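Local coordinates for protein CrataBL (Crataeva tapia, PDB 4IHZ) that probably inhibits factor Xa and, less strongly, trypsin, and probably also acts as a lectin that binds glucose and N-acetylglucosamine, at residues A[10-13]-A[18-21]; A[95-100]-A[132-137]; A[112-117]-A[121-126]; A[138-141]-A[146-149]. One frame throughout, in Å; residues are numbered along the deposited sequence. Where two conformers were deposited one is given.

Contact 1 of 4, residues A[10-13]-A[18-21]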
loop_
_atom_site.group_PDB
_atom_site.type_symbol
_atom_site.label_atom_id
_atom_site.label_comp_id
_atom_site.label_asym_id
_atom_site.label_seq_id
_atom_site.Cartn_x
_atom_site.Cartn_y
_atom_site.Cartn_z
ATOM N N ILE A 10 -5.855 15.426 11.381
ATOM C CA ILE A 10 -5.362 15.360 12.757
ATOM C C ILE A 10 -4.560 16.631 13.019
ATOM O O ILE A 10 -3.607 16.953 12.300
ATOM C CB ILE A 10 -4.459 14.122 12.969
ATOM C CG1 ILE A 10 -5.249 12.835 12.685
ATOM C CG2 ILE A 10 -3.873 14.175 14.428
ATOM C CD1 ILE A 10 -4.327 11.620 12.569
ATOM N N LEU A 11 -4.961 17.386 14.040
ATOM C CA LEU A 11 -4.281 18.646 14.321
ATOM C C LEU A 11 -3.952 18.714 15.796
ATOM O O LEU A 11 -4.734 18.221 16.609
ATOM C CB LEU A 11 -5.193 19.820 13.946
ATOM C CG LEU A 11 -5.379 19.926 12.422
ATOM C CD1 LEU A 11 -6.636 20.680 12.141
ATOM C CD2 LEU A 11 -4.155 20.665 11.815
ATOM N N PRO A 12 -2.806 19.320 16.163
ATOM C CA PRO A 12 -2.600 19.601 17.588
ATOM C C PRO A 12 -3.758 20.431 18.136
ATOM O O PRO A 12 -4.349 21.255 17.438
ATOM C CB PRO A 12 -1.315 20.431 17.591
ATOM C CG PRO A 12 -0.648 20.119 16.224
ATOM C CD PRO A 12 -1.814 20.014 15.325
ATOM N N SER A 13 -4.081 20.187 19.405
ATOM C CA SER A 13 -5.208 20.861 20.019
ATOM C C SER A 13 -5.077 22.367 20.004
ATOM O O SER A 13 -6.098 23.049 19.953
ATOM C CB SER A 13 -5.402 20.329 21.430
ATOM O OG SER A 13 -6.040 19.075 21.294
ATOM N N GLY A 18 -0.588 20.748 10.947
ATOM C CA GLY A 18 -0.965 19.343 10.862
ATOM C C GLY A 18 0.147 18.486 10.271
ATOM O O GLY A 18 1.355 18.774 10.408
ATOM N N PHE A 19 -0.255 17.365 9.699
ATOM C CA PHE A 19 0.673 16.261 9.447
ATOM C C PHE A 19 0.524 15.637 8.113
ATOM O O PHE A 19 -0.585 15.579 7.541
ATOM C CB PHE A 19 0.446 15.154 10.502
ATOM C CG PHE A 19 0.746 15.611 11.906
ATOM C CD1 PHE A 19 2.028 15.593 12.394
ATOM C CD2 PHE A 19 -0.284 16.135 12.676
ATOM C CE1 PHE A 19 2.285 16.044 13.706
ATOM C CE2 PHE A 19 -0.032 16.590 13.945
ATOM C CZ PHE A 19 1.236 16.564 14.458
ATOM N N SER A 20 1.647 15.171 7.565
ATOM C CA SER A 20 1.598 14.478 6.264
ATOM C C SER A 20 2.606 13.343 6.260
ATOM O O SER A 20 3.698 13.508 6.798
ATOM C CB SER A 20 1.979 15.485 5.164
ATOM O OG SER A 20 2.193 14.818 3.904
ATOM N N PRO A 21 2.277 12.205 5.633
ATOM C CA PRO A 21 3.352 11.259 5.260
ATOM C C PRO A 21 4.490 11.956 4.531
ATOM O O PRO A 21 4.277 12.823 3.672
ATOM C CB PRO A 21 2.638 10.269 4.336
ATOM C CG PRO A 21 1.180 10.299 4.799
ATOM C CD PRO A 21 0.964 11.791 5.072
HETATM O O HOH W 1 -3.093 16.933 9.694
#
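Phe19 turns the edge of its ring toward the main chain of the 10-13 segment, and Ile10 O meets that edge in the plane of the ring, 3.4 Å from CD2. The carbonyl therefore faces the aromatic C-H groups and not the pi cloud. Phe19 reaches this place with CG beside its own backbone N (chi1 -63°), which carries the ring from strand 19-21 toward Ile10 and Pro12. Pro12 approaches from the opposite direction, and its CD lies 4.1 Å from Phe19 CE2. Ile10 adds a looser apolar touch through its CG2 methyl.

Leu11 bends back: its CB starts away from the 18-21 segment, yet the CD2 branch ends 3.6 Å from Gly18 CA, lying against bare backbone.

The two segments are joined by a water rather than by direct pairing. Water 1 donates to Ile10 O at 2.7 Å and accepts from Phe19 N at 2.9 Å, so it bridges two buried backbone groups that stand too far apart to bond each other.

Each strand has its regular partner elsewhere in this beta-trefoil. Strand 8-12 pairs antiparallel with strand 158-162, where Leu11 bonds to Arg159, while strand 19-21 runs antiparallel to strand 38-40, whose Ile38 and Gln40 also pack on Phe19.

Contact 2 of 4, residues A[95-100]-A[132-137]; sequences RGLVVT and PCRDVG
This is a small side-chain contact between strands of two different sheets: Leu97 and Val99 of strand 96-100 meet Arg134 and Val136 of strand 134-139. Strand 96-100 belongs to an antiparallel pair with strand 87-91, whereas strand 134-139 is an inner strand of a four-stranded antiparallel sheet. The nearest alpha carbons, those of Val99 and Val136, are 8.2 Å apart, a separation for packing and not for strand pairing.

The buried end is a methyl-to-methyl touch, with Val99 CG2 4.2 Å from Val136 CG1. Nearer the surface, Leu97 and Arg134 cross at about a right angle. Arg134 leaves its strand with CG beside the backbone N (chi1 -76°) and stays extended from CG to NE, which takes the guanidinium out as far as the tip of Leu97. There Leu97 CD1 lies 3.5 Å from Arg134 NH1 and 3.9 Å from Arg134 CZ, placed obliquely to the flat group. The same methyl also touches the aliphatic shaft, at 4.1 Å from Arg134 CD. The leucine thus meets both the charged end and the greasy part of the arginine, while the valines make a purely apolar pair beneath.

Strand 148-151 lies against both partners: Pro151 touches Leu97 and Arg134, and Leu149 bonds through its backbone to Val99. At the start of strand 96-100, Arg95 and Gly96 both face Ser91 in a G1 beta bulge. Separate hairpins thus meet here within the beta-trefoil, a fold of six two-stranded hairpins, as in the Kunitz-type inhibitors to which the protein probably belongs.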
loop_
_atom_site.group_PDB
_atom_site.type_symbol
_atom_site.label_atom_id
_atom_site.label_comp_id
_atom_site.label_asym_id
_atom_site.label_seq_id
_atom_site.Cartn_x
_atom_site.Cartn_y
_atom_site.Cartn_z
ATOM N N ARG A 95 16.072 6.809 17.221
ATOM C CA ARG A 95 16.139 6.350 18.619
ATOM C C ARG A 95 14.856 5.732 19.163
ATOM O O ARG A 95 14.488 5.967 20.316
ATOM C CB ARG A 95 16.561 7.482 19.536
ATOM C CG ARG A 95 17.962 7.977 19.327
ATOM C CD ARG A 95 18.255 9.015 20.375
ATOM N NE ARG A 95 18.619 8.448 21.687
ATOM C CZ ARG A 95 18.265 8.980 22.862
ATOM N NH1 ARG A 95 17.515 10.085 22.905
ATOM N NH2 ARG A 95 18.658 8.407 23.996
ATOM N N GLY A 96 14.155 4.967 18.334
ATOM C CA GLY A 96 13.097 4.117 18.858
ATOM C C GLY A 96 11.972 3.929 17.874
ATOM O O GLY A 96 12.174 4.012 16.649
ATOM N N LEU A 97 10.796 3.670 18.424
ATOM C CA LEU A 97 9.620 3.408 17.596
ATOM C C LEU A 97 9.161 4.704 16.986
ATOM O O LEU A 97 9.237 5.764 17.596
ATOM C CB LEU A 97 8.467 2.828 18.429
ATOM C CG LEU A 97 8.736 1.537 19.229
ATOM C CD1 LEU A 97 7.592 1.170 20.201
ATOM C CD2 LEU A 97 9.079 0.376 18.323
ATOM N N VAL A 98 8.637 4.578 15.775
ATOM C CA VAL A 98 8.075 5.707 15.008
ATOM C C VAL A 98 6.800 5.267 14.321
ATOM O O VAL A 98 6.638 4.090 13.984
ATOM C CB VAL A 98 9.083 6.272 13.951
ATOM C CG1 VAL A 98 10.325 6.800 14.636
ATOM C CG2 VAL A 98 9.526 5.203 12.936
ATOM N N VAL A 99 5.892 6.213 14.164
ATOM C CA VAL A 99 4.699 5.965 13.288
ATOM C C VAL A 99 5.165 6.015 11.858
ATOM O O VAL A 99 5.904 6.916 11.479
ATOM C CB VAL A 99 3.608 6.999 13.556
ATOM C CG1 VAL A 99 2.395 6.738 12.632
ATOM C CG2 VAL A 99 3.105 6.926 15.003
ATOM N N THR A 100 4.686 5.081 11.029
ATOM C CA THR A 100 4.963 5.166 9.570
ATOM C C THR A 100 3.739 4.767 8.805
ATOM O O THR A 100 2.791 4.225 9.375
ATOM C CB THR A 100 6.092 4.251 9.104
ATOM O OG1 THR A 100 5.638 2.884 9.180
ATOM C CG2 THR A 100 7.348 4.419 9.996
ATOM N N PRO A 132 -1.566 -2.803 27.358
ATOM C CA PRO A 132 -1.468 -1.339 27.409
ATOM C C PRO A 132 -1.049 -0.815 26.059
ATOM O O PRO A 132 -0.396 -1.515 25.289
ATOM C CB PRO A 132 -0.308 -1.094 28.379
ATOM C CG PRO A 132 -0.175 -2.360 29.140
ATOM C CD PRO A 132 -0.515 -3.440 28.166
ATOM N N CYS A 133 -1.414 0.427 25.801
ATOM C CA CYS A 133 -1.073 1.050 24.540
ATOM C C CYS A 133 -0.031 2.129 24.832
ATOM O O CYS A 133 0.138 2.550 25.973
ATOM C CB CYS A 133 -2.328 1.653 23.910
ATOM S SG CYS A 133 -3.695 0.498 23.647
ATOM N N ARG A 134 0.657 2.603 23.794
ATOM C CA ARG A 134 1.634 3.657 23.959
ATOM C C ARG A 134 1.099 4.947 23.366
ATOM O O ARG A 134 0.639 4.961 22.234
ATOM C CB ARG A 134 2.933 3.290 23.239
ATOM C CG ARG A 134 3.766 2.253 23.995
ATOM C CD ARG A 134 5.076 1.994 23.319
ATOM N NE ARG A 134 5.780 0.888 23.980
ATOM C CZ ARG A 134 5.957 -0.331 23.467
ATOM N NH1 ARG A 134 5.508 -0.662 22.258
ATOM N NH2 ARG A 134 6.604 -1.243 24.202
ATOM N N ASP A 135 1.199 6.031 24.113
ATOM C CA ASP A 135 0.710 7.330 23.636
ATOM C C ASP A 135 1.571 7.804 22.467
ATOM O O ASP A 135 2.790 7.716 22.492
ATOM C CB ASP A 135 0.769 8.376 24.767
ATOM C CG ASP A 135 -0.287 8.147 25.867
ATOM O OD1 ASP A 135 -1.174 7.283 25.744
ATOM O OD2 ASP A 135 -0.216 8.854 26.882
ATOM N N VAL A 136 0.915 8.341 21.446
ATOM C CA VAL A 136 1.627 8.898 20.299
ATOM C C VAL A 136 1.852 10.384 20.535
ATOM O O VAL A 136 0.922 11.124 20.909
ATOM C CB VAL A 136 0.794 8.713 19.037
ATOM C CG1 VAL A 136 1.415 9.501 17.883
ATOM C CG2 VAL A 136 0.761 7.205 18.695
ATOM N N GLY A 137 3.108 10.790 20.401
ATOM C CA GLY A 137 3.502 12.172 20.586
ATOM C C GLY A 137 4.406 12.625 19.475
ATOM O O GLY A 137 4.592 11.926 18.472
#

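Contact 3 of 4, residues A[112-117]-A[121-126]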
loop_
_atom_site.group_PDB
_atom_site.type_symbol
_atom_site.label_atom_id
_atom_site.label_comp_id
_atom_site.label_asym_id
_atom_site.label_seq_id
_atom_site.Cartn_x
_atom_site.Cartn_y
_atom_site.Cartn_z
ATOM N N PHE A 112 -4.397 1.227 16.290
ATOM C CA PHE A 112 -4.334 2.450 17.105
ATOM C C PHE A 112 -5.666 2.617 17.808
ATOM O O PHE A 112 -6.645 1.923 17.489
ATOM C CB PHE A 112 -4.097 3.661 16.188
ATOM C CG PHE A 112 -2.768 3.648 15.492
ATOM C CD1 PHE A 112 -1.713 4.418 15.989
ATOM C CD2 PHE A 112 -2.569 2.885 14.313
ATOM C CE1 PHE A 112 -0.486 4.434 15.360
ATOM C CE2 PHE A 112 -1.339 2.883 13.667
ATOM C CZ PHE A 112 -0.299 3.666 14.160
ATOM N N ARG A 113 -5.732 3.559 18.745
ATOM C CA ARG A 113 -7.013 3.965 19.292
ATOM C C ARG A 113 -7.016 5.466 19.452
ATOM O O ARG A 113 -5.959 6.079 19.583
ATOM C CB ARG A 113 -7.271 3.337 20.688
ATOM C CG ARG A 113 -7.254 1.821 20.643
ATOM C CD ARG A 113 -7.419 1.231 22.037
ATOM N NE ARG A 113 -7.324 -0.218 21.900
ATOM C CZ ARG A 113 -7.621 -1.086 22.856
ATOM N NH1 ARG A 113 -8.037 -0.652 24.045
ATOM N NH2 ARG A 113 -7.497 -2.379 22.608
ATOM N N ILE A 114 -8.220 6.032 19.466
ATOM C CA ILE A 114 -8.430 7.444 19.818
ATOM C C ILE A 114 -8.945 7.440 21.262
ATOM O O ILE A 114 -9.937 6.769 21.565
ATOM C CB ILE A 114 -9.471 8.103 18.913
ATOM C CG1 ILE A 114 -8.968 8.102 17.461
ATOM C CG2 ILE A 114 -9.748 9.554 19.380
ATOM C CD1 ILE A 114 -10.028 8.569 16.420
ATOM N N GLU A 115 -8.245 8.146 22.141
ATOM C CA GLU A 115 -8.674 8.217 23.561
ATOM C C GLU A 115 -8.879 9.634 23.975
ATOM O O GLU A 115 -8.193 10.527 23.483
ATOM C CB GLU A 115 -7.661 7.547 24.487
ATOM C CG GLU A 115 -7.547 6.036 24.221
ATOM C CD GLU A 115 -6.514 5.312 25.053
ATOM O OE1 GLU A 115 -5.796 5.950 25.861
ATOM O OE2 GLU A 115 -6.400 4.069 24.869
ATOM N N ARG A 116 -9.807 9.864 24.913
ATOM C CA ARG A 116 -9.919 11.225 25.446
ATOM C C ARG A 116 -8.686 11.596 26.264
ATOM O O ARG A 116 -8.094 10.762 26.940
ATOM C CB ARG A 116 -11.163 11.406 26.304
ATOM C CG ARG A 116 -12.436 11.245 25.503
ATOM C CD ARG A 116 -13.621 11.771 26.275
ATOM N NE ARG A 116 -14.823 11.769 25.425
ATOM C CZ ARG A 116 -15.097 12.701 24.505
ATOM N NH1 ARG A 116 -14.278 13.724 24.292
ATOM N NH2 ARG A 116 -16.198 12.582 23.775
ATOM N N HIS A 117 -8.324 12.863 26.185
ATOM C CA HIS A 117 -7.143 13.368 26.858
ATOM C C HIS A 117 -7.486 14.797 27.202
ATOM O O HIS A 117 -7.515 15.676 26.334
ATOM C CB HIS A 117 -5.937 13.302 25.899
ATOM C CG HIS A 117 -4.675 13.854 26.481
ATOM N ND1 HIS A 117 -3.985 13.230 27.496
ATOM C CD2 HIS A 117 -3.968 14.966 26.170
ATOM C CE1 HIS A 117 -2.917 13.947 27.804
ATOM N NE2 HIS A 117 -2.890 15.011 27.020
ATOM N N TYR A 121 -8.240 14.932 22.535
ATOM C CA TYR A 121 -8.012 13.524 22.290
ATOM C C TYR A 121 -6.532 13.253 22.252
ATOM O O TYR A 121 -5.715 14.177 22.205
ATOM C CB TYR A 121 -8.677 13.092 20.972
ATOM C CG TYR A 121 -10.181 13.227 20.964
ATOM C CD1 TYR A 121 -10.993 12.217 21.533
ATOM C CD2 TYR A 121 -10.796 14.340 20.417
ATOM C CE1 TYR A 121 -12.379 12.336 21.528
ATOM C CE2 TYR A 121 -12.195 14.461 20.425
ATOM C CZ TYR A 121 -12.967 13.442 20.977
ATOM O OH TYR A 121 -14.346 13.535 20.987
ATOM N N LYS A 122 -6.181 11.982 22.256
ATOM C CA LYS A 122 -4.848 11.565 21.904
ATOM C C LYS A 122 -4.947 10.296 21.071
ATOM O O LYS A 122 -5.935 9.552 21.136
ATOM C CB LYS A 122 -4.008 11.295 23.144
ATOM C CG LYS A 122 -4.480 10.128 23.996
ATOM C CD LYS A 122 -3.603 9.961 25.217
ATOM C CE LYS A 122 -4.182 8.857 26.102
ATOM N NZ LYS A 122 -3.335 8.618 27.315
ATOM N N LEU A 123 -3.931 10.079 20.250
ATOM C CA LEU A 123 -3.762 8.794 19.568
ATOM C C LEU A 123 -2.850 7.913 20.393
ATOM O O LEU A 123 -1.875 8.386 21.019
ATOM C CB LEU A 123 -3.129 9.001 18.178
ATOM C CG LEU A 123 -3.940 9.804 17.179
ATOM C CD1 LEU A 123 -3.101 9.828 15.864
ATOM C CD2 LEU A 123 -5.277 9.167 16.946
ATOM N N VAL A 124 -3.163 6.613 20.412
ATOM C CA VAL A 124 -2.293 5.638 21.060
ATOM C C VAL A 124 -2.080 4.511 20.057
ATOM O O VAL A 124 -2.912 4.289 19.165
ATOM C CB VAL A 124 -2.905 5.096 22.401
ATOM C CG1 VAL A 124 -3.239 6.268 23.331
ATOM C CG2 VAL A 124 -4.127 4.237 22.104
ATOM N N HIS A 125 -0.975 3.802 20.193
ATOM C CA HIS A 125 -0.772 2.622 19.351
ATOM C C HIS A 125 -0.780 1.428 20.293
ATOM O O HIS A 125 -0.208 1.503 21.372
ATOM C CB HIS A 125 0.554 2.697 18.612
ATOM C CG HIS A 125 0.808 1.496 17.760
ATOM N ND1 HIS A 125 1.693 0.502 18.124
ATOM C CD2 HIS A 125 0.252 1.101 16.590
ATOM C CE1 HIS A 125 1.692 -0.444 17.199
ATOM N NE2 HIS A 125 0.806 -0.116 16.271
ATOM N N CYS A 126 -1.393 0.333 19.858
ATOM C CA CYS A 126 -1.637 -0.794 20.763
ATOM C C CYS A 126 -0.997 -2.003 20.154
ATOM O O CYS A 126 -1.553 -2.606 19.245
ATOM C CB CYS A 126 -3.134 -1.027 20.943
ATOM S SG CYS A 126 -3.991 0.435 21.596
HETATM O O HOH W 2 -5.170 6.504 28.328
HETATM O O HOH W 3 -5.711 10.548 28.370
HETATM O O HOH W 4 -3.477 10.850 29.132
#
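Strands 112-117 and 121-125 run antiparallel with their axes at 141°, a marked twist, and four backbone hydrogen bonds tie the pairs Arg113-Val124 and Glu115-Lys122; the straightest, Glu115 N to Lys122 O, is 2.9 Å long.

Phe112, Ile114, Leu123 and His125 occupy one face. His125 sets its edge against the Phe112 ring in a T-shaped stack, the planes 65° apart and CD2 3.5 Å above the centre of the phenyl. His125 NE2 bonds to Gly109 O, which helps fix the imidazole. Next to them, Ile114 and Leu123 lie side by side, while Ile114 CG2 meets Tyr121 CD1 at 3.6 Å.

The strands form a beta hairpin of the trefoil, and the second strand continues the sheet by pairing with strand 134-139.

Arg113, Glu115, Lys122 and Val124 share the other face. Lys122 holds CG between its backbone N and carbonyl carbon (chi1 65°) and then runs fully extended, passing obliquely over Glu115. The salt bridge from its NZ to Glu115 OE1 is long at 3.9 Å; water 2 links the same two atoms, and the firmer partner of the ammonium is Asp135 on strand 134-139. Arg113 lays its shaft along the sulfur of Cys126, whose disulfide leads to Cys133, with NE 3.4 Å from SG and bonded to Asn68. At the turn end, one face of the Arg116 guanidinium covers Tyr121 CE1.

Contact 4 of 4, residues A[138-141]-A[146-149]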
loop_
_atom_site.group_PDB
_atom_site.type_symbol
_atom_site.label_atom_id
_atom_site.label_comp_id
_atom_site.label_asym_id
_atom_site.label_seq_id
_atom_site.Cartn_x
_atom_site.Cartn_y
_atom_site.Cartn_z
ATOM N N ILE A 138 4.953 13.826 19.635
ATOM C CA ILE A 138 5.814 14.418 18.624
ATOM C C ILE A 138 7.291 14.301 19.085
ATOM O O ILE A 138 7.633 14.570 20.256
ATOM C CB ILE A 138 5.421 15.916 18.379
ATOM C CG1 ILE A 138 4.203 16.038 17.469
ATOM C CG2 ILE A 138 6.608 16.697 17.797
ATOM C CD1 ILE A 138 3.721 17.503 17.293
ATOM N N GLU A 139 8.163 13.943 18.144
ATOM C CA GLU A 139 9.608 13.860 18.427
ATOM C C GLU A 139 10.407 14.544 17.354
ATOM O O GLU A 139 9.901 14.802 16.286
ATOM C CB GLU A 139 10.067 12.403 18.514
ATOM C CG GLU A 139 9.357 11.589 19.582
ATOM C CD GLU A 139 9.869 11.848 20.999
ATOM O OE1 GLU A 139 11.024 12.322 21.174
ATOM O OE2 GLU A 139 9.112 11.563 21.956
ATOM N N THR A 140 11.667 14.841 17.652
ATOM C CA THR A 140 12.548 15.463 16.675
ATOM C C THR A 140 13.847 14.694 16.522
ATOM O O THR A 140 14.548 14.900 15.539
ATOM C CB THR A 140 12.918 16.907 17.042
ATOM O OG1 THR A 140 13.613 16.911 18.290
ATOM C CG2 THR A 140 11.681 17.808 17.155
ATOM N N VAL A 141 14.176 13.825 17.482
ATOM C CA VAL A 141 15.492 13.183 17.431
ATOM C C VAL A 141 15.683 12.382 16.133
ATOM O O VAL A 141 14.849 11.537 15.787
ATOM C CB VAL A 141 15.801 12.305 18.672
ATOM C CG1 VAL A 141 14.772 11.210 18.869
ATOM C CG2 VAL A 141 17.206 11.711 18.567
ATOM N N ARG A 146 12.815 18.132 11.043
ATOM C CA ARG A 146 11.366 17.911 11.036
ATOM C C ARG A 146 10.907 17.220 12.314
ATOM O O ARG A 146 11.693 16.569 13.014
ATOM C CB ARG A 146 10.929 17.052 9.857
ATOM C CG ARG A 146 10.760 17.826 8.647
ATOM C CD ARG A 146 10.288 16.937 7.532
ATOM N NE ARG A 146 10.387 17.724 6.340
ATOM C CZ ARG A 146 10.218 17.250 5.112
ATOM N NH1 ARG A 146 9.926 15.972 4.937
ATOM N NH2 ARG A 146 10.349 18.068 4.076
ATOM N N ARG A 147 9.638 17.389 12.627
ATOM C CA ARG A 147 9.028 16.699 13.752
ATOM C C ARG A 147 8.166 15.593 13.267
ATOM O O ARG A 147 7.451 15.759 12.262
ATOM C CB ARG A 147 8.212 17.670 14.587
ATOM C CG ARG A 147 9.048 18.903 14.947
ATOM C CD ARG A 147 8.667 19.499 16.258
ATOM N NE ARG A 147 7.259 19.847 16.346
ATOM C CZ ARG A 147 6.722 20.416 17.417
ATOM N NH1 ARG A 147 7.500 20.731 18.460
ATOM N NH2 ARG A 147 5.439 20.706 17.448
ATOM N N TYR A 148 8.198 14.464 13.951
ATOM C CA TYR A 148 7.488 13.264 13.470
ATOM C C TYR A 148 6.717 12.644 14.610
ATOM O O TYR A 148 7.038 12.845 15.781
ATOM C CB TYR A 148 8.484 12.253 12.873
ATOM C CG TYR A 148 9.567 11.830 13.828
ATOM C CD1 TYR A 148 9.366 10.727 14.663
ATOM C CD2 TYR A 148 10.762 12.518 13.883
ATOM C CE1 TYR A 148 10.370 10.334 15.563
ATOM C CE2 TYR A 148 11.747 12.135 14.773
ATOM C CZ TYR A 148 11.542 11.026 15.572
ATOM O OH TYR A 148 12.509 10.632 16.463
ATOM N N LEU A 149 5.693 11.885 14.274
ATOM C CA LEU A 149 4.872 11.177 15.270
ATOM C C LEU A 149 5.531 9.863 15.701
ATOM O O LEU A 149 6.108 9.158 14.887
ATOM C CB LEU A 149 3.464 10.927 14.714
ATOM C CG LEU A 149 2.618 12.147 14.404
ATOM C CD1 LEU A 149 1.298 11.573 13.926
ATOM C CD2 LEU A 149 2.421 13.026 15.655
HETATM O O HOH W 5 14.303 16.991 13.619
#
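Tyr148 OH donates to Val141 O in a 2.6 Å hydrogen bond, lying in the carbonyl plane and on a lone pair. The phenol gets there because CG sits between the backbone N and the carbonyl carbon of Tyr148 (chi1 57°), which brings the ring across Glu139 and its OH to the loop residue Val141. Its face then covers Glu139: the carbonyl O stands 3.4 Å above the ring plane near the rim, and CB makes a CH-pi contact 4.0 Å from the centroid. Glu139 O also accepts from Tyr148 N, and Glu139 N returns a bond to Tyr148 O at 2.8 Å. The carboxylate turns off elsewhere, to a salt bridge with Arg154.

Arg147, bent at chi2 and chi3, reaches over to the side of Ile138 and Leu149, while Thr140 CG2 runs alongside its CG and CD. Its NH2 end bonds to Gln40. In the Ile138 conformer described, one of two, CG2 lies over one face of the guanidinium, toward its rim, and CG1 packs on Leu149 CD2. Past the paired residues, water 5 donates to both Thr140 O and Arg146 O.

Within these segments one two-bond backbone pair joins the strands; beyond it a tyrosine grips the departing chain at Val141 and a water bridges the gap, which probably steadies the main chain where the strands part into the connecting loop.

Overall arrangement
All four contacts lie within one beta-trefoil domain. Along the chain contact 1 comes first; segment 95-100 follows, contact 3 falls between the two halves of contact 2, and contact 4 comes last. Contacts 2, 3 and 4 reach the same four-stranded antiparallel sheet, ordered 112-117, 120-125, 134-139, 148-151, with strand 134-139 shared by contacts 2 and 4. The disulfide Cys126-Cys133 joins contacts 2 and 3, whose centres are 11 Å apart. Contact 1 touches contact 3 through Ile10 and Leu123, and contact 4 through Phe19 against Ile138 and Leu149. The early strands are thereby packed onto the late hairpins, closing the chain into one compact body.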